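Local coordinates for protein tyrosinase (Aspergillus oryzae, PDB 6JU8) that probably oxidises L-tyrosine and L-dopa to L-dopaquinone with molecular oxygen at a dinuclear copper centre, at residues P104-V109 and L408-R413; G69-P74 and G94-N99; V402-D407 and R425-K430. The protein carries 1 engineered substitution. One frame throughout, in Å; residues are numbered along the deposited sequence.

Contact 1: P104-V109 and L408-R413. With CU (copper (II) ion), chain C.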
# COMPACT_ATOMS: atom_id res chain seq x y z
N PRO A 104 -4.33 27.41 -15.79
CA PRO A 104 -3.35 26.65 -16.59
C PRO A 104 -1.99 27.31 -16.65
O PRO A 104 -0.97 26.61 -16.74
CB PRO A 104 -3.99 26.62 -17.99
CG PRO A 104 -5.46 26.84 -17.73
CD PRO A 104 -5.49 27.85 -16.59
N THR A 105 -1.95 28.66 -16.66
CA THR A 105 -0.64 29.30 -16.87
C THR A 105 0.16 29.35 -15.59
O THR A 105 1.40 29.15 -15.60
CB THR A 105 -0.82 30.69 -17.49
OG1 THR A 105 -1.81 31.37 -16.72
CG2 THR A 105 -1.30 30.55 -18.94
N TRP A 106 -0.51 29.56 -14.45
CA TRP A 106 0.24 29.46 -13.17
C TRP A 106 0.88 28.09 -13.08
O TRP A 106 2.07 27.94 -12.75
CB TRP A 106 -0.71 29.74 -11.98
CG TRP A 106 0.09 29.81 -10.71
CD1 TRP A 106 0.62 30.95 -10.16
CD2 TRP A 106 0.46 28.74 -9.85
NE1 TRP A 106 1.31 30.66 -9.00
CE2 TRP A 106 1.22 29.30 -8.80
CE3 TRP A 106 0.24 27.35 -9.87
CZ2 TRP A 106 1.76 28.52 -7.77
CZ3 TRP A 106 0.77 26.58 -8.85
CH2 TRP A 106 1.53 27.16 -7.81
N HIS A 107 0.10 27.03 -13.37
CA HIS A 107 0.65 25.68 -13.24
C HIS A 107 1.67 25.37 -14.31
O HIS A 107 2.60 24.58 -14.03
CB HIS A 107 -0.49 24.65 -13.22
CG HIS A 107 -1.25 24.66 -11.94
ND1 HIS A 107 -2.32 25.51 -11.68
CD2 HIS A 107 -1.09 23.94 -10.81
CE1 HIS A 107 -2.78 25.28 -10.45
NE2 HIS A 107 -2.04 24.34 -9.89
N ARG A 108 1.61 25.98 -15.49
CA ARG A 108 2.63 25.78 -16.51
C ARG A 108 3.98 26.21 -15.95
O ARG A 108 4.99 25.50 -16.11
CB ARG A 108 2.27 26.57 -17.78
CG ARG A 108 3.39 26.51 -18.84
CD ARG A 108 2.88 26.94 -20.22
NE ARG A 108 2.01 25.93 -20.79
CZ ARG A 108 1.24 26.06 -21.86
NH1 ARG A 108 1.21 27.18 -22.58
NH2 ARG A 108 0.48 25.04 -22.24
N VAL A 109 4.02 27.38 -15.29
CA VAL A 109 5.28 27.85 -14.71
C VAL A 109 5.71 26.96 -13.56
O VAL A 109 6.90 26.63 -13.41
CB VAL A 109 5.16 29.32 -14.27
CG1 VAL A 109 6.50 29.81 -13.69
CG2 VAL A 109 4.75 30.26 -15.39
N LEU A 408 2.06 36.06 -11.88
CA LEU A 408 2.00 34.67 -11.43
C LEU A 408 3.01 34.45 -10.32
O LEU A 408 4.03 33.77 -10.43
CB LEU A 408 2.24 33.75 -12.63
CG LEU A 408 1.30 33.93 -13.81
CD1 LEU A 408 1.74 33.07 -14.99
CD2 LEU A 408 -0.13 33.61 -13.41
N ARG A 409 2.69 35.08 -9.18
CA ARG A 409 3.51 34.96 -7.97
C ARG A 409 3.55 33.51 -7.53
O ARG A 409 2.53 32.81 -7.65
CB ARG A 409 2.91 35.85 -6.87
CG ARG A 409 2.92 37.34 -7.22
CD ARG A 409 2.47 38.19 -6.03
NE ARG A 409 1.59 37.41 -5.16
CZ ARG A 409 1.63 37.37 -3.84
NH1 ARG A 409 0.79 36.61 -3.14
NH2 ARG A 409 2.54 38.10 -3.19
N PRO A 410 4.66 33.01 -7.01
CA PRO A 410 5.87 33.73 -6.66
C PRO A 410 7.01 33.61 -7.66
O PRO A 410 8.19 33.76 -7.30
CB PRO A 410 6.25 32.97 -5.36
CG PRO A 410 6.03 31.54 -5.78
CD PRO A 410 4.73 31.59 -6.55
N PHE A 411 6.69 33.38 -8.92
CA PHE A 411 7.66 32.93 -9.90
C PHE A 411 8.38 34.10 -10.57
O PHE A 411 7.73 34.90 -11.24
CB PHE A 411 6.97 32.07 -10.95
CG PHE A 411 6.23 30.88 -10.37
CD1 PHE A 411 6.87 30.03 -9.47
CD2 PHE A 411 4.92 30.62 -10.74
CE1 PHE A 411 6.19 28.92 -8.96
CE2 PHE A 411 4.25 29.51 -10.26
CZ PHE A 411 4.90 28.65 -9.38
N HIS A 412 9.69 34.15 -10.40
CA HIS A 412 10.51 35.23 -10.94
C HIS A 412 11.20 34.83 -12.25
O HIS A 412 11.59 33.68 -12.44
CB HIS A 412 11.58 35.64 -9.93
CG HIS A 412 11.00 36.32 -8.73
ND1 HIS A 412 11.12 35.78 -7.47
CD2 HIS A 412 10.35 37.48 -8.56
CE1 HIS A 412 10.55 36.57 -6.58
NE2 HIS A 412 10.08 37.62 -7.22
N ARG A 413 11.37 35.83 -13.11
CA ARG A 413 12.13 35.65 -14.34
C ARG A 413 12.93 36.91 -14.63
O ARG A 413 12.65 38.00 -14.13
CB ARG A 413 11.23 35.32 -15.52
CG ARG A 413 10.09 36.32 -15.71
CD ARG A 413 9.17 35.93 -16.85
NE ARG A 413 9.87 35.85 -18.13
CZ ARG A 413 10.05 36.90 -18.93
NH1 ARG A 413 9.61 38.11 -18.62
NH2 ARG A 413 10.71 36.69 -20.07
CU CU C . -2.83 23.77 -8.14
O HOH W 1 -3.48 21.97 -8.31
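Arg409 O accepts the indole N-H of Trp106, with NE1 2.8 Å from the oxygen and an N-H...O angle of 166°. The carbonyl oxygen lies in the plane of the indole, at its edge, whereas seen from the acceptor the donor is tilted well out of the carbonyl plane. This nearly straight bond ties a buried tryptophan to a loop that follows almost 300 residues later in the chain. With CG anti to the backbone N (chi1 -173°), the indole extends off the flank of its helix and brings NE1 to the carbonyl. Phe411 covers one indole face near the rim: its CE2 comes within 3.4 Å of Trp106 CE2, and its CZ approaches CZ2 of the same indole at 3.5 Å. The two ring planes are inclined at 40°, so the pair is neither a parallel stack nor a T-shaped one.

Helix 103-129 is one of the copper-binding helices of the tyrosinase di-copper fold, and the next residue along it, His107, binds a copper ion through NE2 at 2.0 Å. Trp106 also packs on this ligand, its CE3 lying over the centre of the imidazole, 3.5 Å above the plane. Further ligands of the same copper are His71 and His98, while Phe103 O receives the N-H of His107 ND1.

About one turn on from Trp106, Val109 continues the apolar seam. Its CG1 presses on Phe411 at CD2, 3.4 Å away, and CG2, on the other branch, meets Leu408 CD1 at 4.1 Å. The leucine lies between Val109 and the start of the indole, its CB facing Trp106 CD1. Behind Phe411, the ring of cis-Pro410 places CD over the centre of the phenyl face.

Contact 2: G69-P74 and G94-N99. Engineered in segment 94-99: Ala96 (natural residue Cys). With CU (copper (II) ion), chain C.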
# COMPACT_ATOMS: atom_id res chain seq x y z
N GLY A 69 5.48 23.25 -1.09
CA GLY A 69 4.84 24.24 -0.23
C GLY A 69 4.41 25.47 -0.98
O GLY A 69 3.55 26.21 -0.50
N ILE A 70 4.96 25.73 -2.17
CA ILE A 70 4.48 26.89 -2.94
C ILE A 70 3.00 26.80 -3.19
O ILE A 70 2.28 27.80 -3.17
CB ILE A 70 5.25 26.96 -4.28
CG1 ILE A 70 6.72 27.35 -4.06
CG2 ILE A 70 4.57 27.93 -5.23
CD1 ILE A 70 7.62 27.13 -5.25
N HIS A 71 2.53 25.59 -3.47
CA HIS A 71 1.15 25.38 -3.93
C HIS A 71 0.13 25.70 -2.84
O HIS A 71 -0.91 26.27 -3.14
CB HIS A 71 1.03 23.92 -4.36
CG HIS A 71 -0.25 23.53 -5.01
ND1 HIS A 71 -1.20 22.80 -4.30
CD2 HIS A 71 -0.77 23.75 -6.23
CE1 HIS A 71 -2.24 22.59 -5.12
NE2 HIS A 71 -2.00 23.14 -6.28
N GLY A 72 0.38 25.31 -1.59
CA GLY A 72 -0.60 25.33 -0.53
C GLY A 72 0.01 25.44 0.84
O GLY A 72 0.81 26.33 1.11
N ALA A 73 -0.42 24.55 1.74
CA ALA A 73 0.09 24.54 3.11
C ALA A 73 1.58 24.23 3.09
O ALA A 73 2.02 23.45 2.22
CB ALA A 73 -0.68 23.52 3.94
N PRO A 74 2.38 24.74 4.01
CA PRO A 74 1.97 25.49 5.20
C PRO A 74 1.76 26.99 5.03
O PRO A 74 1.66 27.72 6.03
CB PRO A 74 3.15 25.24 6.17
CG PRO A 74 4.34 25.12 5.24
CD PRO A 74 3.83 24.37 4.04
N GLY A 94 -2.46 29.03 -0.57
CA GLY A 94 -1.15 29.07 -1.20
C GLY A 94 -1.12 30.00 -2.39
O GLY A 94 -2.07 30.74 -2.69
N PHE A 95 0.04 29.96 -3.09
CA PHE A 95 0.18 30.81 -4.27
C PHE A 95 -0.59 30.25 -5.45
O PHE A 95 -0.78 30.96 -6.43
CB PHE A 95 1.65 30.93 -4.67
CG PHE A 95 2.49 31.70 -3.68
CD1 PHE A 95 2.37 33.07 -3.63
CD2 PHE A 95 3.42 31.08 -2.84
CE1 PHE A 95 3.14 33.81 -2.74
CE2 PHE A 95 4.18 31.81 -1.93
CZ PHE A 95 4.06 33.19 -1.93
N ALA A 96 -0.93 28.97 -5.41
CA ALA A 96 -1.53 28.32 -6.56
C ALA A 96 -2.82 29.03 -6.96
O ALA A 96 -3.60 29.45 -6.10
CB ALA A 96 -1.83 26.87 -6.24
N VAL A 97 -3.02 29.12 -8.26
CA VAL A 97 -4.27 29.67 -8.79
C VAL A 97 -5.26 28.54 -9.07
O VAL A 97 -4.99 27.67 -9.90
CB VAL A 97 -4.06 30.45 -10.10
CG1 VAL A 97 -5.41 30.84 -10.67
CG2 VAL A 97 -3.20 31.69 -9.84
N HIS A 98 -6.38 28.57 -8.36
CA HIS A 98 -7.53 27.70 -8.62
C HIS A 98 -8.76 28.57 -8.83
O HIS A 98 -8.87 29.65 -8.23
CB HIS A 98 -7.72 26.70 -7.46
CG HIS A 98 -6.53 25.80 -7.33
ND1 HIS A 98 -5.68 25.88 -6.24
CD2 HIS A 98 -6.01 24.84 -8.13
CE1 HIS A 98 -4.73 24.98 -6.37
NE2 HIS A 98 -4.87 24.34 -7.52
N ASN A 99 -9.67 28.10 -9.66
CA ASN A 99 -10.93 28.80 -9.94
C ASN A 99 -10.65 30.19 -10.49
O ASN A 99 -11.36 31.15 -10.17
CB ASN A 99 -11.83 28.90 -8.71
CG ASN A 99 -13.26 29.22 -9.07
OD1 ASN A 99 -13.84 28.66 -10.00
ND2 ASN A 99 -13.88 30.17 -8.35
CU CU C . -2.83 23.77 -8.14
O HOH W 2 -3.46 26.81 -2.17
O HOH W 1 -3.48 21.97 -8.31
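His71 and His98 converge on one copper ion, their NE2 atoms 2.1 and 2.2 Å from the metal respectively. They supply two of the three histidines of one half of the dinuclear centre of the tyrosinase fold; His107, from helix 103-129, is the third, and a water lies 1.9 Å from the copper. The imidazoles cross at nearly a right angle, with planes at 79°. His71 NE2 sits at the edge of the His98 ring, in its plane and 3.3 Å from CE1. The short approach of the two NE2 atoms reflects their common metal rather than a hydrogen bond.

A chi1 of -173°, with CG turned away from the backbone N, swings the His71 imidazole back toward the 94-99 loop although its CB points away from it. Beside this ring is Ala96, an engineered residue in place of the natural cysteine, whose methyl CB is 3.3 Å from His71 CD2. Phe372 meets the His71 ring edge-to-face, and Val363 O takes a weak hydrogen bond from ND1.

Farther from the metal, the two loops are joined through their backbones. Phe95 N donates to Ile70 O at 3.1 Å, the N-H arriving almost in line with the carbonyl bond. Near the same oxygen lies the edge of the Phe95 ring, and Ile70 CG2 touches CD2 of that ring. Gly94 runs directly against Gly72, their CA atoms 3.8 Å apart, and its own CA makes a C-H...O contact with His71 O. That carbonyl oxygen also receives a hydrogen from a bridging water at 2.8 Å, and the water in turn accepts the N-H of Gly94.

Contact 3: V402-D407 and R425-K430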
# COMPACT_ATOMS: atom_id res chain seq x y z
N VAL A 402 -9.67 40.07 -18.00
CA VAL A 402 -9.17 40.87 -16.87
C VAL A 402 -7.98 40.23 -16.18
O VAL A 402 -7.12 40.91 -15.58
CB VAL A 402 -10.33 41.16 -15.88
CG1 VAL A 402 -10.90 39.87 -15.31
CG2 VAL A 402 -9.88 42.13 -14.79
N SER A 403 -7.85 38.92 -16.25
CA SER A 403 -6.81 38.18 -15.56
C SER A 403 -5.53 38.07 -16.36
O SER A 403 -4.50 37.63 -15.82
CB SER A 403 -7.32 36.78 -15.20
OG SER A 403 -7.43 35.98 -16.36
N LYS A 404 -5.57 38.44 -17.64
CA LYS A 404 -4.46 38.16 -18.53
C LYS A 404 -3.15 38.67 -17.94
O LYS A 404 -2.11 38.03 -18.04
CB LYS A 404 -4.71 38.77 -19.93
CG LYS A 404 -3.64 38.32 -20.93
CD LYS A 404 -3.90 38.77 -22.35
CE LYS A 404 -3.61 40.25 -22.49
NZ LYS A 404 -2.16 40.57 -22.43
N ASP A 405 -3.16 39.85 -17.33
CA ASP A 405 -1.92 40.48 -16.90
C ASP A 405 -1.58 40.24 -15.44
O ASP A 405 -0.71 40.92 -14.88
CB ASP A 405 -1.99 41.99 -17.22
CG ASP A 405 -2.00 42.24 -18.72
OD1 ASP A 405 -1.45 41.42 -19.52
OD2 ASP A 405 -2.56 43.25 -19.17
N ASP A 406 -2.22 39.25 -14.81
CA ASP A 406 -1.90 38.98 -13.42
C ASP A 406 -0.46 38.50 -13.25
O ASP A 406 0.01 37.62 -14.00
CB ASP A 406 -2.81 37.89 -12.86
CG ASP A 406 -4.24 38.31 -12.62
OD1 ASP A 406 -4.61 39.48 -12.79
OD2 ASP A 406 -5.03 37.42 -12.23
N ASP A 407 0.24 39.00 -12.23
CA ASP A 407 1.52 38.42 -11.86
C ASP A 407 1.30 37.00 -11.35
O ASP A 407 0.48 36.74 -10.45
CB ASP A 407 2.14 39.26 -10.73
CG ASP A 407 2.78 40.55 -11.21
OD1 ASP A 407 3.09 40.69 -12.40
OD2 ASP A 407 2.91 41.44 -10.34
N ARG A 425 4.13 36.40 -16.21
CA ARG A 425 2.77 36.70 -16.64
C ARG A 425 2.35 35.65 -17.65
O ARG A 425 3.21 35.03 -18.28
CB ARG A 425 2.67 38.11 -17.24
CG ARG A 425 3.00 39.16 -16.18
CD ARG A 425 1.95 40.23 -16.07
NE ARG A 425 2.26 41.12 -14.94
CZ ARG A 425 2.30 42.43 -15.07
NH1 ARG A 425 2.03 42.95 -16.27
NH2 ARG A 425 2.59 43.21 -14.04
N SER A 426 1.05 35.46 -17.83
CA SER A 426 0.55 34.40 -18.68
C SER A 426 1.08 34.51 -20.09
O SER A 426 1.44 33.49 -20.70
CB SER A 426 -0.99 34.44 -18.68
OG SER A 426 -1.48 34.04 -17.40
N ASP A 427 1.17 35.73 -20.66
CA ASP A 427 1.66 35.82 -22.04
C ASP A 427 3.09 35.31 -22.18
O ASP A 427 3.48 34.88 -23.26
CB ASP A 427 1.59 37.27 -22.51
CG ASP A 427 0.21 37.70 -22.96
OD1 ASP A 427 -0.63 36.84 -23.26
OD2 ASP A 427 -0.05 38.90 -23.06
N ASP A 428 3.88 35.33 -21.11
CA ASP A 428 5.26 34.83 -21.14
C ASP A 428 5.33 33.34 -21.48
O ASP A 428 6.33 32.90 -22.05
CB ASP A 428 5.99 35.04 -19.82
CG ASP A 428 6.11 36.50 -19.43
OD1 ASP A 428 6.22 37.36 -20.33
OD2 ASP A 428 6.09 36.80 -18.23
N VAL A 429 4.25 32.61 -21.16
CA VAL A 429 4.28 31.16 -21.37
C VAL A 429 3.22 30.70 -22.34
O VAL A 429 2.91 29.51 -22.41
CB VAL A 429 4.19 30.39 -20.03
CG1 VAL A 429 5.37 30.78 -19.16
CG2 VAL A 429 2.84 30.65 -19.34
N LYS A 430 2.66 31.61 -23.14
CA LYS A 430 1.70 31.20 -24.18
C LYS A 430 2.32 30.17 -25.10
O LYS A 430 1.71 29.16 -25.47
CB LYS A 430 1.26 32.45 -24.97
CG LYS A 430 0.28 32.17 -26.09
CD LYS A 430 0.21 33.34 -27.06
CE LYS A 430 -0.63 34.47 -26.49
NZ LYS A 430 -0.76 35.61 -27.46
O HOH W 3 -1.04 36.39 -16.11
O HOH W 4 0.19 38.19 -19.67
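Arg425 and Asp407 form one of two salt bridges joining the segments. A single carboxylate oxygen does the work: Asp407 OD1 takes a hydrogen bond from Arg425 NE at 2.7 Å and a weak one from NH2 at 3.0 Å. It lies in the guanidinium plane, while NE meets it on the anti side, 32° out of the carboxylate plane. A bend in the arginine chain at chi2 (-128°) carries the guanidinium across the loop, with Asp405 O over one of its faces.

In the second salt bridge, Lys404 NZ reaches Asp427 OD2 at 2.8 Å on the syn side. Bends at chi3 and chi4 curl the lysine chain so that the ammonium also reaches its neighbour Asp405 OD1 at 3.1 Å. One lysine thus links two carboxylates that would probably repel each other, their oxygens OD1 of Asp405 and OD2 of Asp427 being 4.6 Å apart.

Water-mediated bonds also join the two backbones. One water donates to both Lys404 O and Asp406 O and accepts from Ser426 N at 2.9 Å; another runs from Lys404 O to Asp427 N. Lys404 O therefore receives two water hydrogens.

Within the segments, a type I turn from Ser403 to Asp406 shapes one side and a short 3-10 segment, 426-428, the other, with Asp428 OD2 accepting the backbone N-H of Arg425. The contact lies at the surface, and its segments come before and after the antiparallel pair of strands 412-415 and 420-423. On its inner side, Ser426 OG bonds to Thr105 OG1 and Val429 packs on Thr105 and Val109, all against helix 103-129.

Contacts 1 and 2 share the copper ion and its water, His107 of contact 1 joining His71 and His98 of contact 2; their centres are 11 Å apart. Trp106 CH2 lies against Ala96 CA at 3.5 Å, and Phe95 CB approaches Arg409 O at 3.6 Å, so the indole and its acceptor both border the 94-99 loop. Contact 3 adjoins contact 1, their centres about 9 Å apart, and their segments alternate along the chain. A probable hydrogen bond from Arg108 NH1 to Val429 O, 2.9 Å, joins them. Contact 3 touches no part of contact 2, and its Ser426 side chain is about 14 Å from a copper ion.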